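Local coordinates for protein TetR-like transcriptional regulator (Rhodococcus, PDB 3F1B) that probably binds cis-regulatory DNA through a helix-turn-helix domain and so controls transcription, as other TetR-like regulators do, at residues A[45-48]-A[49-52]; A[87-90]-A[91-95]. All coordinates share one frame; numbering follows the deposited sequence.

Contact 1 (A[45-48]-A[49-52]). With SO4 (sulfate ion), chain C.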
loop_
_atom_site.group_PDB
_atom_site.type_symbol
_atom_site.label_atom_id
_atom_site.label_comp_id
_atom_site.label_asym_id
_atom_site.label_seq_id
_atom_site.Cartn_x
_atom_site.Cartn_y
_atom_site.Cartn_z
ATOM N N GLU A 45 -27.127 -4.372 -13.486
ATOM C CA GLU A 45 -28.267 -4.533 -14.400
ATOM C C GLU A 45 -29.448 -3.609 -14.048
ATOM O O GLU A 45 -30.631 -3.993 -14.120
ATOM C CB GLU A 45 -28.718 -5.991 -14.467
ATOM C CG GLU A 45 -27.574 -6.992 -14.422
ATOM C CD GLU A 45 -27.994 -8.389 -14.850
ATOM O OE1 GLU A 45 -28.448 -8.538 -16.001
ATOM O OE2 GLU A 45 -27.850 -9.338 -14.038
ATOM N N ILE A 46 -29.100 -2.387 -13.659
ATOM C CA ILE A 46 -30.059 -1.358 -13.346
ATOM C C ILE A 46 -29.827 -0.224 -14.345
ATOM O O ILE A 46 -28.834 -0.230 -15.085
ATOM C CB ILE A 46 -29.924 -0.956 -11.850
ATOM C CG1 ILE A 46 -31.298 -0.889 -11.211
ATOM C CG2 ILE A 46 -29.077 0.306 -11.628
ATOM C CD1 ILE A 46 -32.039 -2.204 -11.257
ATOM N N SER A 47 -30.745 0.723 -14.414
ATOM C CA SER A 47 -30.576 1.817 -15.345
ATOM C C SER A 47 -29.544 2.815 -14.761
ATOM O O SER A 47 -29.344 2.866 -13.540
ATOM C CB SER A 47 -31.919 2.498 -15.611
ATOM O OG SER A 47 -31.840 3.841 -15.221
ATOM N N LYS A 48 -28.884 3.575 -15.638
ATOM C CA LYS A 48 -27.906 4.581 -15.234
ATOM C C LYS A 48 -28.603 5.747 -14.474
ATOM O O LYS A 48 -28.150 6.131 -13.388
ATOM C CB LYS A 48 -27.117 5.066 -16.445
ATOM C CG LYS A 48 -25.832 5.783 -16.132
ATOM C CD LYS A 48 -25.018 6.014 -17.427
ATOM C CE LYS A 48 -23.702 6.824 -17.195
ATOM N NZ LYS A 48 -23.281 7.602 -18.437
ATOM N N PRO A 49 -29.715 6.287 -15.029
ATOM C CA PRO A 49 -30.524 7.230 -14.263
ATOM C C PRO A 49 -30.863 6.729 -12.851
ATOM O O PRO A 49 -30.837 7.531 -11.902
ATOM C CB PRO A 49 -31.810 7.374 -15.105
ATOM C CG PRO A 49 -31.424 7.021 -16.505
ATOM C CD PRO A 49 -30.121 6.228 -16.450
HETATM N N MSE A 50 -31.185 5.438 -12.726
HETATM C CA MSE A 50 -31.458 4.805 -11.442
HETATM C C MSE A 50 -30.315 4.965 -10.468
HETATM O O MSE A 50 -30.513 5.474 -9.356
HETATM C CB MSE A 50 -31.704 3.327 -11.630
HETATM C CG MSE A 50 -33.151 2.943 -11.607
HETATM SE SE MSE A 50 -33.731 3.070 -9.750
HETATM C CE MSE A 50 -32.825 1.448 -9.094
ATOM N N LEU A 51 -29.124 4.526 -10.887
ATOM C CA LEU A 51 -27.909 4.654 -10.086
ATOM C C LEU A 51 -27.729 6.084 -9.510
ATOM O O LEU A 51 -27.483 6.266 -8.315
ATOM C CB LEU A 51 -26.696 4.287 -10.948
ATOM C CG LEU A 51 -25.679 3.247 -10.514
ATOM C CD1 LEU A 51 -24.355 3.568 -11.136
ATOM C CD2 LEU A 51 -25.514 3.114 -9.035
ATOM N N TYR A 52 -27.859 7.092 -10.367
ATOM C CA TYR A 52 -27.679 8.483 -9.933
ATOM C C TYR A 52 -28.708 8.952 -8.926
ATOM O O TYR A 52 -28.426 9.854 -8.129
ATOM C CB TYR A 52 -27.685 9.419 -11.131
ATOM C CG TYR A 52 -26.375 9.440 -11.834
ATOM C CD1 TYR A 52 -26.137 8.598 -12.886
ATOM C CD2 TYR A 52 -25.360 10.282 -11.417
ATOM C CE1 TYR A 52 -24.912 8.595 -13.520
ATOM C CE2 TYR A 52 -24.131 10.304 -12.047
ATOM C CZ TYR A 52 -23.909 9.464 -13.107
ATOM O OH TYR A 52 -22.689 9.465 -13.768
HETATM S S SO4 C . -19.627 7.776 -16.334
HETATM O O1 SO4 C . -20.045 6.470 -16.831
HETATM O O2 SO4 C . -20.858 8.566 -16.209
HETATM O O3 SO4 C . -18.936 7.654 -15.047
HETATM O O4 SO4 C . -18.723 8.416 -17.285
#
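Ile46 meets Met50, deposited as selenomethionine, at the start of helix 48-54. The Ile46 chain crosses that of Met50, and Ile46 CG1 lies 3.5 Å from Met50 CE. The Met50 chain bends at both chi2 (-73°) and chi3 (-74°), which folds the methyl end back to Ile46. Met19 of helix 12-30 touches both side chains, so the pair also faces the neighbouring helix.

Ser47 is the N-cap. Ser47 OG accepts from Met50 N at 3.0 Å, in a nearly straight bond (166°). Ser47 O accepts from Leu51 N at 3.1 Å.

Lys48 begins the helix, and Lys48 O accepts from Tyr52 N at 3.2 Å. The lysine chain is extended beyond CG and runs beside Tyr52, pointing the same way. Lys48 CG sits in the ring plane at the tyrosine edge, 3.9 Å from Tyr52 CE1. Both polar ends reach one sulfate oxygen, in weak bonds: Lys48 NZ to O2 at 3.4 Å and Tyr52 OH to O2 at 3.2 Å. Lys48 NZ also forms a salt bridge with Asp38, and the backbone N atoms of Met37 and Asp38 bind the sulfate.

Within the predicted helix-turn-helix motif, helix 48-54 is probably the recognition helix, and Ser47 caps its N-terminal end. The sulfate is probably from the crystallisation liquor. Its lysine, hydroxyl and amide partners make a site suited to an anion, consistent with phosphate binding in a DNA-binding domain.

Contact 2 (A[87-90]-A[91-95])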
loop_
_atom_site.group_PDB
_atom_site.type_symbol
_atom_site.label_atom_id
_atom_site.label_comp_id
_atom_site.label_asym_id
_atom_site.label_seq_id
_atom_site.Cartn_x
_atom_site.Cartn_y
_atom_site.Cartn_z
ATOM N N PRO A 87 -3.189 -11.268 25.028
ATOM C CA PRO A 87 -2.633 -10.514 23.895
ATOM C C PRO A 87 -2.412 -11.438 22.703
ATOM O O PRO A 87 -2.889 -11.150 21.594
ATOM C CB PRO A 87 -1.280 -10.032 24.430
ATOM C CG PRO A 87 -1.384 -10.179 25.983
ATOM C CD PRO A 87 -2.760 -10.676 26.308
ATOM N N ARG A 88 -1.749 -12.572 22.955
ATOM C CA ARG A 88 -1.396 -13.530 21.914
ATOM C C ARG A 88 -2.636 -13.989 21.123
ATOM O O ARG A 88 -2.591 -14.153 19.887
ATOM C CB ARG A 88 -0.805 -14.740 22.587
ATOM C CG ARG A 88 0.528 -15.096 22.135
ATOM C CD ARG A 88 1.358 -15.474 23.394
ATOM N NE ARG A 88 1.925 -14.301 24.094
ATOM C CZ ARG A 88 1.266 -13.502 24.950
ATOM N NH1 ARG A 88 -0.016 -13.709 25.251
ATOM N NH2 ARG A 88 1.900 -12.480 25.520
ATOM N N GLU A 89 -3.738 -14.217 21.845
ATOM C CA GLU A 89 -4.912 -14.824 21.255
ATOM C C GLU A 89 -5.710 -13.746 20.531
ATOM O O GLU A 89 -6.360 -14.022 19.523
ATOM C CB GLU A 89 -5.734 -15.538 22.314
ATOM C CG GLU A 89 -7.014 -16.144 21.789
ATOM C CD GLU A 89 -6.796 -17.224 20.740
ATOM O OE1 GLU A 89 -7.765 -17.484 19.988
ATOM O OE2 GLU A 89 -5.693 -17.824 20.662
ATOM N N GLN A 90 -5.617 -12.516 21.018
ATOM C CA GLN A 90 -6.214 -11.390 20.297
ATOM C C GLN A 90 -5.558 -11.170 18.953
ATOM O O GLN A 90 -6.235 -11.120 17.938
ATOM C CB GLN A 90 -6.114 -10.143 21.113
ATOM C CG GLN A 90 -6.949 -10.206 22.336
ATOM C CD GLN A 90 -6.855 -8.939 23.133
ATOM O OE1 GLN A 90 -7.867 -8.444 23.663
ATOM N NE2 GLN A 90 -5.639 -8.390 23.231
ATOM N N LEU A 91 -4.234 -11.103 18.963
ATOM C CA LEU A 91 -3.399 -11.053 17.746
ATOM C C LEU A 91 -3.665 -12.230 16.804
ATOM O O LEU A 91 -4.011 -12.032 15.632
ATOM C CB LEU A 91 -1.910 -11.008 18.126
ATOM C CG LEU A 91 -0.878 -10.406 17.141
ATOM C CD1 LEU A 91 0.243 -11.389 16.738
ATOM C CD2 LEU A 91 -1.481 -9.772 15.927
ATOM N N ARG A 92 -3.533 -13.453 17.305
ATOM C CA ARG A 92 -3.908 -14.600 16.486
ATOM C C ARG A 92 -5.358 -14.506 15.914
ATOM O O ARG A 92 -5.579 -14.783 14.710
ATOM C CB ARG A 92 -3.652 -15.901 17.230
ATOM C CG ARG A 92 -4.147 -17.162 16.523
ATOM C CD ARG A 92 -3.749 -18.349 17.431
ATOM N NE ARG A 92 -4.762 -19.321 17.932
ATOM C CZ ARG A 92 -6.097 -19.191 17.986
ATOM N NH1 ARG A 92 -6.836 -20.179 18.481
ATOM N NH2 ARG A 92 -6.712 -18.097 17.558
ATOM N N ARG A 93 -6.331 -14.068 16.721
ATOM C CA ARG A 93 -7.712 -14.047 16.204
ATOM C C ARG A 93 -7.942 -12.953 15.186
ATOM O O ARG A 93 -8.762 -13.116 14.262
ATOM C CB ARG A 93 -8.725 -13.929 17.313
ATOM C CG ARG A 93 -8.757 -15.129 18.182
ATOM C CD ARG A 93 -9.957 -15.022 19.078
ATOM N NE ARG A 93 -10.104 -16.248 19.848
ATOM C CZ ARG A 93 -11.071 -16.488 20.711
ATOM N NH1 ARG A 93 -11.992 -15.574 20.927
ATOM N NH2 ARG A 93 -11.087 -17.650 21.350
ATOM N N ALA A 94 -7.195 -11.854 15.332
ATOM C CA ALA A 94 -7.280 -10.740 14.427
ATOM C C ALA A 94 -6.624 -11.102 13.109
ATOM O O ALA A 94 -7.143 -10.777 12.044
ATOM C CB ALA A 94 -6.620 -9.494 15.028
ATOM N N LEU A 95 -5.495 -11.779 13.195
ATOM C CA LEU A 95 -4.766 -12.165 12.014
ATOM C C LEU A 95 -5.629 -13.123 11.245
ATOM O O LEU A 95 -5.778 -13.021 10.024
ATOM C CB LEU A 95 -3.450 -12.845 12.405
ATOM C CG LEU A 95 -2.431 -11.811 12.756
ATOM C CD1 LEU A 95 -1.202 -12.523 13.230
ATOM C CD2 LEU A 95 -2.165 -11.007 11.481
#
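Glu89 makes salt bridges to Arg92 and Arg93, three and four residues further along helix 87-104. One oxygen serves both arginines. Glu89 OE1 lies 2.7 Å from Arg92 NH2 and 2.6 Å from Arg93 NE. The second pair is also a hydrogen bond, bent to 147°. It uses the anti lone pair of OE1, and the oxygen is tilted 20° from the plane of the Arg93 guanidinium.

The two arginines meet the carboxylate differently. Glu89 lies over a face of the Arg92 guanidinium, with Glu89 OE2 above its centre, 3.0 Å from Arg92 CZ. Arg93 instead offers the edge that carries NE. Its guanidinium plane is almost perpendicular to the carboxylate. Glu89 CG is anti to the backbone N (chi1 177°), and the bend at chi2 brings the carboxylate forward along the helix. Arg93 runs extended from CG to NE, which carries NE to Glu89 OE1.

Backbone hydrogen bonds of the alpha-helical i to i+4 kind join the same turns. Leu91 N donates to Pro87 O at 3.0 Å, and Arg92 N to Arg88 O at 2.8 Å. Arg93 N bonds to Glu89 O, and Ala94 N to Gln90 O.

On the buried side Leu91 and Leu95 pack against helix 179-196, Leu91 on Ala190 and Trp191. Separately, Arg88 makes a cation-pi contact with Trp191.

The stretch opens the helix within the C-terminal TetR family region. Glu89 is near the helix N terminus, where a negative charge is generally favourable. Two cationic neighbours would probably stabilise its ionised form, and the shared oxygen ties successive turns together along the partly exposed side of the helix.

Overall arrangement
Contact 1 and contact 2 are both local surface contacts. Leu51 is buried in contact 1, and Leu91 and Leu95 in contact 2. They share no helix. Contact 1 joins a turn to helix 48-54 in the predicted DNA-binding motif, beside helices 12-30 and 37-43. Contact 2 lies wholly on helix 87-104 in the C-terminal region, beside helix 179-196. Their centres are 43 Å apart, on opposite sides of the chain's centre, and their nearest atoms are about 31 Å apart. Contact 1 relies on a serine cap and weak bonds to a bound anion. Contact 2 uses a charged network between side chains of the protein itself.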